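Local coordinates for protein toll (PDB 4LXR), which acts as the fly receptor for the cleaved cytokine Spätzle, switching on antifungal defence and setting dorsal-ventral polarity in the embryo, seen here as its leucine-rich-repeat ectodomain, at residues A[125-130]-A[149-154]; A[171-176]-A[195-200]; A[221-226]-A[239-244]. All coordinates share one frame; numbering follows the deposited sequence.

Interaction 1. Residues A[125-130]-A[149-154]; sequences LKRFRF and LSHLEL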
loop_
_atom_site.group_PDB
_atom_site.type_symbol
_atom_site.label_atom_id
_atom_site.label_comp_id
_atom_site.label_asym_id
_atom_site.label_seq_id
_atom_site.Cartn_x
_atom_site.Cartn_y
_atom_site.Cartn_z
ATOM N N LEU A 125 -2.103 -40.678 -24.914
ATOM C CA LEU A 125 -2.063 -39.493 -24.037
ATOM C C LEU A 125 -0.680 -39.236 -23.441
ATOM O O LEU A 125 0.043 -40.175 -23.092
ATOM C CB LEU A 125 -3.075 -39.605 -22.886
ATOM C CG LEU A 125 -4.587 -39.563 -23.155
ATOM C CD1 LEU A 125 -5.302 -39.885 -21.866
ATOM C CD2 LEU A 125 -5.069 -38.179 -23.718
ATOM N N LYS A 126 -0.322 -37.959 -23.326
ATOM C CA LYS A 126 0.928 -37.576 -22.672
ATOM C C LYS A 126 0.659 -37.198 -21.235
ATOM O O LYS A 126 1.543 -37.221 -20.389
ATOM C CB LYS A 126 1.618 -36.423 -23.411
ATOM C CG LYS A 126 2.478 -36.891 -24.580
ATOM C CD LYS A 126 2.129 -36.147 -25.852
ATOM C CE LYS A 126 3.027 -36.593 -27.006
ATOM N NZ LYS A 126 2.390 -36.364 -28.341
ATOM N N ARG A 127 -0.584 -36.856 -20.950
ATOM C CA ARG A 127 -0.886 -36.310 -19.646
ATOM C C ARG A 127 -2.254 -36.776 -19.208
ATOM O O ARG A 127 -3.210 -36.695 -19.957
ATOM C CB ARG A 127 -0.809 -34.765 -19.676
ATOM C CG ARG A 127 -1.087 -34.136 -18.301
ATOM C CD ARG A 127 -0.594 -32.686 -18.145
ATOM N NE ARG A 127 -0.657 -32.289 -16.736
ATOM C CZ ARG A 127 -0.271 -31.111 -16.251
ATOM N NH1 ARG A 127 0.215 -30.177 -17.067
ATOM N NH2 ARG A 127 -0.377 -30.870 -14.944
ATOM N N PHE A 128 -2.358 -37.249 -17.977
ATOM C CA PHE A 128 -3.640 -37.735 -17.494
ATOM C C PHE A 128 -3.776 -37.348 -16.047
ATOM O O PHE A 128 -2.821 -37.486 -15.295
ATOM C CB PHE A 128 -3.736 -39.267 -17.665
ATOM C CG PHE A 128 -4.905 -39.894 -16.956
ATOM C CD1 PHE A 128 -6.212 -39.668 -17.396
ATOM C CD2 PHE A 128 -4.700 -40.741 -15.862
ATOM C CE1 PHE A 128 -7.307 -40.262 -16.753
ATOM C CE2 PHE A 128 -5.792 -41.357 -15.206
ATOM C CZ PHE A 128 -7.098 -41.109 -15.642
ATOM N N ARG A 129 -4.955 -36.862 -15.658
ATOM C CA ARG A 129 -5.229 -36.560 -14.258
ATOM C C ARG A 129 -6.568 -37.140 -13.845
ATOM O O ARG A 129 -7.565 -36.962 -14.539
ATOM C CB ARG A 129 -5.230 -35.047 -13.982
ATOM C CG ARG A 129 -5.901 -34.719 -12.632
ATOM C CD ARG A 129 -5.407 -33.389 -11.998
ATOM N NE ARG A 129 -5.947 -32.200 -12.643
ATOM C CZ ARG A 129 -7.135 -31.639 -12.383
ATOM N NH1 ARG A 129 -7.982 -32.168 -11.490
ATOM N NH2 ARG A 129 -7.481 -30.528 -13.037
ATOM N N PHE A 130 -6.593 -37.818 -12.705
ATOM C CA PHE A 130 -7.840 -38.319 -12.151
ATOM C C PHE A 130 -7.973 -37.794 -10.733
ATOM O O PHE A 130 -7.077 -37.980 -9.896
ATOM C CB PHE A 130 -7.852 -39.859 -12.135
ATOM C CG PHE A 130 -9.095 -40.449 -11.532
ATOM C CD1 PHE A 130 -10.355 -40.097 -12.019
ATOM C CD2 PHE A 130 -9.010 -41.360 -10.498
ATOM C CE1 PHE A 130 -11.519 -40.632 -11.471
ATOM C CE2 PHE A 130 -10.174 -41.918 -9.930
ATOM C CZ PHE A 130 -11.430 -41.555 -10.418
ATOM N N LEU A 149 2.562 -41.706 -21.628
ATOM C CA LEU A 149 2.363 -40.766 -20.549
ATOM C C LEU A 149 3.683 -40.173 -20.058
ATOM O O LEU A 149 4.608 -40.904 -19.706
ATOM C CB LEU A 149 1.655 -41.427 -19.372
ATOM C CG LEU A 149 0.141 -41.546 -19.278
ATOM C CD1 LEU A 149 -0.205 -42.040 -17.869
ATOM C CD2 LEU A 149 -0.577 -40.205 -19.592
ATOM N N SER A 150 3.764 -38.847 -20.009
ATOM C CA SER A 150 4.913 -38.215 -19.391
ATOM C C SER A 150 4.523 -37.593 -18.057
ATOM O O SER A 150 5.379 -37.375 -17.197
ATOM C CB SER A 150 5.548 -37.184 -20.333
ATOM O OG SER A 150 4.803 -35.996 -20.371
ATOM N N HIS A 151 3.230 -37.335 -17.859
ATOM C CA HIS A 151 2.782 -36.638 -16.638
ATOM C C HIS A 151 1.521 -37.293 -16.094
ATOM O O HIS A 151 0.530 -37.423 -16.798
ATOM C CB HIS A 151 2.541 -35.143 -16.897
ATOM C CG HIS A 151 2.315 -34.332 -15.649
ATOM N ND1 HIS A 151 1.214 -34.501 -14.828
ATOM C CD2 HIS A 151 3.044 -33.331 -15.095
ATOM C CE1 HIS A 151 1.291 -33.658 -13.811
ATOM N NE2 HIS A 151 2.385 -32.930 -13.954
ATOM N N LEU A 152 1.572 -37.705 -14.834
ATOM C CA LEU A 152 0.493 -38.465 -14.239
ATOM C C LEU A 152 0.117 -37.800 -12.942
ATOM O O LEU A 152 0.995 -37.497 -12.128
ATOM C CB LEU A 152 0.954 -39.918 -13.934
ATOM C CG LEU A 152 0.018 -40.761 -13.042
ATOM C CD1 LEU A 152 -1.327 -41.015 -13.784
ATOM C CD2 LEU A 152 0.662 -42.102 -12.632
ATOM N N GLU A 153 -1.178 -37.611 -12.723
ATOM C CA GLU A 153 -1.644 -37.111 -11.452
ATOM C C GLU A 153 -2.822 -37.922 -10.998
ATOM O O GLU A 153 -3.776 -38.110 -11.749
ATOM C CB GLU A 153 -2.043 -35.601 -11.537
ATOM C CG GLU A 153 -2.637 -35.051 -10.197
ATOM C CD GLU A 153 -2.704 -33.489 -10.154
ATOM O OE1 GLU A 153 -3.404 -32.904 -9.287
ATOM O OE2 GLU A 153 -2.068 -32.847 -11.006
ATOM N N LEU A 154 -2.774 -38.390 -9.753
ATOM C CA LEU A 154 -3.870 -39.179 -9.216
ATOM C C LEU A 154 -4.142 -38.630 -7.863
ATOM O O LEU A 154 -3.240 -38.482 -7.043
ATOM C CB LEU A 154 -3.516 -40.684 -9.099
ATOM C CG LEU A 154 -3.238 -41.413 -10.399
ATOM C CD1 LEU A 154 -2.770 -42.856 -10.119
ATOM C CD2 LEU A 154 -4.491 -41.424 -11.240
HETATM O O HOH W 1 -1.332 -35.033 -15.226
HETATM O O HOH W 2 -2.007 -32.711 -13.718
#

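Interaction 2. Residues A[171-176]-A[195-200]; sequences NLESIE and KLKQLN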
loop_
_atom_site.group_PDB
_atom_site.type_symbol
_atom_site.label_atom_id
_atom_site.label_comp_id
_atom_site.label_asym_id
_atom_site.label_seq_id
_atom_site.Cartn_x
_atom_site.Cartn_y
_atom_site.Cartn_z
ATOM N N ASN A 171 7.700 -43.754 -20.215
ATOM C CA ASN A 171 7.943 -42.364 -20.566
ATOM C C ASN A 171 7.678 -41.361 -19.463
ATOM O O ASN A 171 7.909 -40.172 -19.657
ATOM C CB ASN A 171 7.242 -41.981 -21.868
ATOM C CG ASN A 171 8.122 -42.259 -23.083
ATOM O OD1 ASN A 171 9.301 -41.888 -23.098
ATOM N ND2 ASN A 171 7.570 -42.940 -24.081
ATOM N N LEU A 172 7.225 -41.842 -18.305
ATOM C CA LEU A 172 6.862 -40.946 -17.203
ATOM C C LEU A 172 8.009 -40.038 -16.730
ATOM O O LEU A 172 9.131 -40.496 -16.451
ATOM C CB LEU A 172 6.250 -41.720 -16.024
ATOM C CG LEU A 172 5.190 -40.890 -15.279
ATOM C CD1 LEU A 172 4.073 -40.473 -16.227
ATOM C CD2 LEU A 172 4.608 -41.637 -14.058
ATOM N N GLU A 173 7.708 -38.745 -16.642
ATOM C CA GLU A 173 8.673 -37.759 -16.189
ATOM C C GLU A 173 8.243 -37.038 -14.925
ATOM O O GLU A 173 9.100 -36.555 -14.164
ATOM C CB GLU A 173 8.992 -36.762 -17.305
ATOM C CG GLU A 173 9.593 -37.447 -18.549
ATOM C CD GLU A 173 10.257 -36.451 -19.500
ATOM O OE1 GLU A 173 10.967 -35.533 -19.028
ATOM O OE2 GLU A 173 10.068 -36.580 -20.719
ATOM N N SER A 174 6.930 -36.980 -14.694
ATOM C CA SER A 174 6.385 -36.342 -13.502
ATOM C C SER A 174 5.276 -37.159 -12.885
ATOM O O SER A 174 4.380 -37.624 -13.582
ATOM C CB SER A 174 5.826 -34.936 -13.824
ATOM O OG SER A 174 6.708 -34.271 -14.718
ATOM N N ILE A 175 5.344 -37.291 -11.564
ATOM C CA ILE A 175 4.327 -37.948 -10.774
ATOM C C ILE A 175 3.806 -36.916 -9.806
ATOM O O ILE A 175 4.581 -36.274 -9.093
ATOM C CB ILE A 175 4.906 -39.107 -9.939
ATOM C CG1 ILE A 175 4.997 -40.368 -10.789
ATOM C CG2 ILE A 175 4.031 -39.370 -8.704
ATOM C CD1 ILE A 175 5.895 -41.490 -10.178
ATOM N N GLU A 176 2.492 -36.754 -9.788
ATOM C CA GLU A 176 1.860 -35.884 -8.831
ATOM C C GLU A 176 0.894 -36.752 -8.024
ATOM O O GLU A 176 -0.221 -37.027 -8.474
ATOM C CB GLU A 176 1.130 -34.726 -9.546
ATOM C CG GLU A 176 0.320 -33.790 -8.592
ATOM C CD GLU A 176 1.174 -33.257 -7.438
ATOM O OE1 GLU A 176 1.667 -32.100 -7.533
ATOM O OE2 GLU A 176 1.373 -34.002 -6.444
ATOM N N LYS A 195 13.116 -42.330 -16.963
ATOM C CA LYS A 195 13.162 -40.891 -17.253
ATOM C C LYS A 195 12.513 -40.043 -16.159
ATOM O O LYS A 195 12.414 -38.831 -16.311
ATOM C CB LYS A 195 12.478 -40.561 -18.600
ATOM C CG LYS A 195 13.058 -41.305 -19.810
ATOM C CD LYS A 195 12.111 -41.276 -21.015
ATOM C CE LYS A 195 11.890 -39.858 -21.500
ATOM N NZ LYS A 195 11.267 -39.788 -22.853
ATOM N N LEU A 196 12.080 -40.657 -15.060
ATOM C CA LEU A 196 11.355 -39.902 -14.034
ATOM C C LEU A 196 12.165 -38.727 -13.448
ATOM O O LEU A 196 13.262 -38.931 -12.934
ATOM C CB LEU A 196 10.881 -40.821 -12.910
ATOM C CG LEU A 196 9.973 -40.150 -11.872
ATOM C CD1 LEU A 196 8.655 -39.637 -12.487
ATOM C CD2 LEU A 196 9.700 -41.129 -10.754
ATOM N N LYS A 197 11.629 -37.506 -13.533
ATOM C CA LYS A 197 12.348 -36.330 -13.019
ATOM C C LYS A 197 11.697 -35.695 -11.796
ATOM O O LYS A 197 12.391 -35.263 -10.878
ATOM C CB LYS A 197 12.541 -35.274 -14.118
ATOM C CG LYS A 197 13.326 -35.784 -15.326
ATOM C CD LYS A 197 13.335 -34.749 -16.463
ATOM C CE LYS A 197 14.201 -35.238 -17.622
ATOM N NZ LYS A 197 13.664 -36.497 -18.286
ATOM N N GLN A 198 10.370 -35.664 -11.764
ATOM C CA GLN A 198 9.662 -34.992 -10.672
ATOM C C GLN A 198 8.790 -35.959 -9.878
ATOM O O GLN A 198 7.906 -36.632 -10.429
ATOM C CB GLN A 198 8.821 -33.805 -11.197
ATOM C CG GLN A 198 8.186 -32.955 -10.093
ATOM C CD GLN A 198 9.229 -32.347 -9.143
ATOM O OE1 GLN A 198 10.258 -31.832 -9.590
ATOM N NE2 GLN A 198 8.990 -32.463 -7.830
ATOM N N LEU A 199 9.048 -36.021 -8.578
ATOM C CA LEU A 199 8.341 -36.917 -7.693
ATOM C C LEU A 199 7.636 -36.101 -6.621
ATOM O O LEU A 199 8.254 -35.710 -5.630
ATOM C CB LEU A 199 9.338 -37.907 -7.061
ATOM C CG LEU A 199 8.742 -39.016 -6.177
ATOM C CD1 LEU A 199 7.600 -39.713 -6.898
ATOM C CD2 LEU A 199 9.823 -40.042 -5.774
ATOM N N ASN A 200 6.351 -35.814 -6.827
ATOM C CA ASN A 200 5.570 -35.081 -5.842
ATOM C C ASN A 200 4.757 -35.978 -4.918
ATOM O O ASN A 200 3.864 -36.696 -5.364
ATOM C CB ASN A 200 4.634 -34.056 -6.525
ATOM C CG ASN A 200 5.332 -32.749 -6.809
ATOM O OD1 ASN A 200 6.537 -32.637 -6.593
ATOM N ND2 ASN A 200 4.586 -31.751 -7.302
HETATM O O HOH W 3 8.997 -38.846 -21.616
#

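Interaction 3. Residues A[221-226]-A[239-244]; sequences LGIDIH and AHLTNV. With NAG (2-acetamido-2-deoxy-beta-D-glucopyranose), chain J.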
loop_
_atom_site.group_PDB
_atom_site.type_symbol
_atom_site.label_atom_id
_atom_site.label_comp_id
_atom_site.label_asym_id
_atom_site.label_seq_id
_atom_site.Cartn_x
_atom_site.Cartn_y
_atom_site.Cartn_z
ATOM N N LEU A 221 15.090 -35.539 -10.266
ATOM C CA LEU A 221 15.633 -34.196 -10.106
ATOM C C LEU A 221 14.917 -33.454 -8.992
ATOM O O LEU A 221 15.480 -32.560 -8.358
ATOM C CB LEU A 221 15.528 -33.414 -11.425
ATOM C CG LEU A 221 16.234 -34.076 -12.620
ATOM C CD1 LEU A 221 16.057 -33.228 -13.861
ATOM C CD2 LEU A 221 17.706 -34.287 -12.331
ATOM N N GLY A 222 13.665 -33.826 -8.756
ATOM C CA GLY A 222 12.868 -33.164 -7.737
ATOM C C GLY A 222 12.087 -34.127 -6.866
ATOM O O GLY A 222 11.384 -35.019 -7.367
ATOM N N ILE A 223 12.217 -33.965 -5.556
ATOM C CA ILE A 223 11.365 -34.697 -4.629
ATOM C C ILE A 223 10.712 -33.759 -3.608
ATOM O O ILE A 223 11.382 -32.945 -2.946
ATOM C CB ILE A 223 12.095 -35.846 -3.909
ATOM C CG1 ILE A 223 11.120 -36.543 -2.957
ATOM C CG2 ILE A 223 13.335 -35.360 -3.138
ATOM C CD1 ILE A 223 11.735 -37.697 -2.238
ATOM N N ASP A 224 9.399 -33.867 -3.487
ATOM C CA ASP A 224 8.674 -32.967 -2.617
ATOM C C ASP A 224 7.846 -33.776 -1.656
ATOM O O ASP A 224 6.900 -34.414 -2.057
ATOM C CB ASP A 224 7.797 -32.023 -3.439
ATOM C CG ASP A 224 7.107 -30.962 -2.589
ATOM O OD1 ASP A 224 6.910 -31.180 -1.372
ATOM O OD2 ASP A 224 6.746 -29.906 -3.147
ATOM N N ILE A 225 8.216 -33.720 -0.381
ATOM C CA ILE A 225 7.549 -34.471 0.650
ATOM C C ILE A 225 7.067 -33.558 1.767
ATOM O O ILE A 225 6.982 -33.978 2.920
ATOM C CB ILE A 225 8.452 -35.605 1.238
ATOM C CG1 ILE A 225 9.819 -35.068 1.670
ATOM C CG2 ILE A 225 8.633 -36.719 0.209
ATOM C CD1 ILE A 225 10.734 -36.139 2.314
ATOM N N HIS A 226 6.741 -32.314 1.417
ATOM C CA HIS A 226 6.179 -31.398 2.398
ATOM C C HIS A 226 4.857 -31.896 2.972
ATOM O O HIS A 226 4.140 -32.645 2.317
ATOM C CB HIS A 226 6.135 -29.939 1.891
ATOM C CG HIS A 226 4.975 -29.592 0.994
ATOM N ND1 HIS A 226 5.082 -29.552 -0.381
ATOM C CD2 HIS A 226 3.727 -29.148 1.280
ATOM C CE1 HIS A 226 3.931 -29.162 -0.905
ATOM N NE2 HIS A 226 3.091 -28.906 0.082
ATOM N N ALA A 239 20.280 -41.062 -0.025
ATOM C CA ALA A 239 21.545 -41.544 -0.586
ATOM C C ALA A 239 21.490 -41.927 -2.061
ATOM O O ALA A 239 22.461 -41.737 -2.787
ATOM C CB ALA A 239 22.089 -42.696 0.227
ATOM N N HIS A 240 20.368 -42.480 -2.506
ATOM C CA HIS A 240 20.281 -42.940 -3.891
ATOM C C HIS A 240 19.878 -41.837 -4.873
ATOM O O HIS A 240 20.010 -42.004 -6.081
ATOM C CB HIS A 240 19.312 -44.120 -3.998
ATOM C CG HIS A 240 19.852 -45.388 -3.422
ATOM N ND1 HIS A 240 19.073 -46.277 -2.714
ATOM C CD2 HIS A 240 21.093 -45.923 -3.459
ATOM C CE1 HIS A 240 19.813 -47.304 -2.336
ATOM N NE2 HIS A 240 21.044 -47.112 -2.774
ATOM N N LEU A 241 19.381 -40.720 -4.351
ATOM C CA LEU A 241 18.964 -39.597 -5.189
ATOM C C LEU A 241 20.166 -38.737 -5.545
ATOM O O LEU A 241 20.210 -37.566 -5.190
ATOM C CB LEU A 241 17.915 -38.749 -4.459
ATOM C CG LEU A 241 16.605 -39.466 -4.134
ATOM C CD1 LEU A 241 15.710 -38.646 -3.204
ATOM C CD2 LEU A 241 15.857 -39.808 -5.414
ATOM N N THR A 242 21.141 -39.314 -6.242
ATOM C CA THR A 242 22.412 -38.631 -6.458
ATOM C C THR A 242 22.326 -37.436 -7.400
ATOM O O THR A 242 23.176 -36.549 -7.349
ATOM C CB THR A 242 23.510 -39.592 -6.951
ATOM O OG1 THR A 242 23.044 -40.290 -8.112
ATOM C CG2 THR A 242 23.856 -40.594 -5.860
ATOM N N ASN A 243 21.310 -37.411 -8.255
ATOM C CA ASN A 243 21.136 -36.305 -9.188
ATOM C C ASN A 243 20.057 -35.291 -8.779
ATOM O O ASN A 243 19.730 -34.375 -9.543
ATOM C CB ASN A 243 20.858 -36.848 -10.595
ATOM C CG ASN A 243 22.075 -37.521 -11.208
ATOM O OD1 ASN A 243 23.194 -37.040 -11.057
ATOM N ND2 ASN A 243 21.859 -38.644 -11.892
ATOM N N VAL A 244 19.492 -35.454 -7.588
ATOM C CA VAL A 244 18.416 -34.561 -7.158
ATOM C C VAL A 244 18.899 -33.099 -7.045
ATOM O O VAL A 244 20.002 -32.831 -6.577
ATOM C CB VAL A 244 17.740 -35.049 -5.853
ATOM C CG1 VAL A 244 18.644 -34.825 -4.614
ATOM C CG2 VAL A 244 16.395 -34.379 -5.679
HETATM C C1 NAG J . 23.083 -39.312 -12.267
HETATM C C2 NAG J . 23.981 -38.785 -13.381
HETATM C C3 NAG J . 24.995 -39.842 -13.789
HETATM C C4 NAG J . 25.816 -40.237 -12.567
HETATM C C5 NAG J . 24.887 -40.727 -11.456
HETATM C C6 NAG J . 25.618 -41.044 -10.173
HETATM C C7 NAG J . 23.202 -37.046 -14.903
HETATM C C8 NAG J . 22.352 -36.712 -16.089
HETATM N N2 NAG J . 23.204 -38.326 -14.524
HETATM O O3 NAG J . 25.840 -39.326 -14.811
HETATM O O4 NAG J . 26.771 -41.245 -12.887
HETATM O O5 NAG J . 23.905 -39.723 -11.140
HETATM O O6 NAG J . 24.923 -42.022 -9.412
HETATM O O7 NAG J . 23.860 -36.191 -14.314
#

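Interaction 1. Residues A[125-130]-A[149-154]
Phe128 and Leu152 sit at matching places on two parallel neighbouring strands, 127-130 and 151-154, of the leucine-rich-repeat solenoid, and both point into its hydrophobic interior. Leu152 CD1 meets the edge of the phenyl ring, 4.0 Å from Phe128 CD2. Leu149 CD2 tucks in at 3.8 Å from Phe128 CB, and Leu154 CD2 rests against Phe130 CB, so this side is closely filled with carbon. The ladder between the strands is regular: Phe128 N to His151 O, Glu153 N to Phe128 O and Phe130 N to Glu153 O. At its start, Lys126 O is gripped twice, by Ser150 N (2.8 Å) and His151 N (3.0 Å).

The other side carries Arg127, Arg129, His151 and Glu153 and is wetter. Arg127, its CG anti to the backbone N (chi1 -178°) and its chain extended, sets the guanidinium over one face of the His151 ring, shifted toward its rim and tilted by 38°, NH2 3.4 Å from CE1. One water joins Arg127 NE, Phe128 O and His151 ND1; a second bridges Arg127 NH2 to Glu153 OE2. Arg129 turns to Glu106 for its salt bridge. Spätzle lies over this side: Gly3 of one chain accepts from Arg127 NH1, and Arg7 of the same chain forms a salt bridge with Glu153. Greasy on one side and charged on the other, the strand pair offers the cytokine a polar, partly hydrated surface.

Interaction 2. Residues A[171-176]-A[195-200]
Four backbone bonds tie Glu173 and Ile175 to the next repeat. Glu173 O receives both Lys197 N (2.8 Å) and Gln198 N, while Ile175 N gives to Gln198 O and Ile175 O takes Asn200 N.

Charged and polar side chains gather at both ends. Glu173 and Lys197 run side by side, and NZ meets OE1 at 3.0 Å from above the carboxylate plane, a salt bridge. Lys195 NZ reaches Asn171 OD1 (2.9 Å), and a water lies between it and Glu173 OE2. A leucine in place of Glu173 would probably leave the Lys197 ammonium without its carboxylate mate. At the far end Asn200 ND2 donates almost straight to Glu176 OE1 (2.9 Å, 173°), the acceptor in the amide plane but met from above the carboxylate plane; Asn200 OD1 takes Gln198 NE2. Spätzle joins in: Tyr64 OH of one chain hydrogen-bonds Glu176 OE1, and Gln62 of that chain bonds Gln198 NE2 through OE1 and Asn200 ND2 through its backbone O.

The contacts between apolar side chains lie on the inner side. Ile175 lies alongside Leu199, CG2 to CD1 4.0 Å, and crosses Leu196 at about a right angle, CD1 to CD2 3.9 Å. CG1 beside the backbone N (chi1 -84°) carries CD1 there.

Stacked parallel strands from LRR 2 and LRR 3, aliphatic inside and polar outside, are the signature of a leucine-rich-repeat solenoid, here with its ligand on the strand surface.

Interaction 3. Residues A[221-226]-A[239-244]
Leu221, partly exposed, opens the contact, its CD2 lying 3.4 Å from Asn243 O. Its carbonyl oxygen is approached by a methyl, Val244 CG2, again at 3.4 Å. Past Gly222, Ile223 adds two methyl contacts: its CG2, set between the backbone N and the carbonyl carbon, touches Leu241 CD1 and Val244 CG2, each 4.1 Å away; the Ile223 and Leu241 side chains cross at about a right angle.

Asp224 leaves this packing and works within its own strand end. OD1 takes His226 N (3.0 Å), closing an Asx turn, and His226 ND1 (2.6 Å) on the syn side, while OD2 accepts from Gln62 N of a Spätzle chain. The His226 ring lies nearly parallel to that of Trp202.

In 239-244 a type I turn from Leu241 to Val244 brings Leu241 and Val244 inward and Asn243 outward, where ND2 is joined covalently to the N-acetylglucosamine and also donates to Thr218 O, pinning the amide. Thr242 OG1 and the sugar O6 share a hydrogen bond of 2.9 Å. One turn serves two chemistries: aliphatic carbons meet by van der Waals contact on the inside, while the amide nitrogen bonds the glycan covalently and the Thr242 hydroxyl adds a hydrogen bond.

All three contacts are buried, lie in the N-terminal part of the solenoid and follow one another along the chain. Interactions 1 and 2 are equivalent pairings of successive strands, and they touch: Ser150 O and Leu152 O probably accept hydrogen bonds from the backbone N of Glu173 and Glu176. Interaction 2 passes on to interaction 3 in the same way through strand 222-224. The first two join strand to strand by backbone bonds, bury roughly 600 Å² each and have their polar outer face covered by Spätzle; interaction 3 joins a strand to the returning loop, buries 225 Å², relies on apolar carbons and carries a glycan on the outer side of its loop.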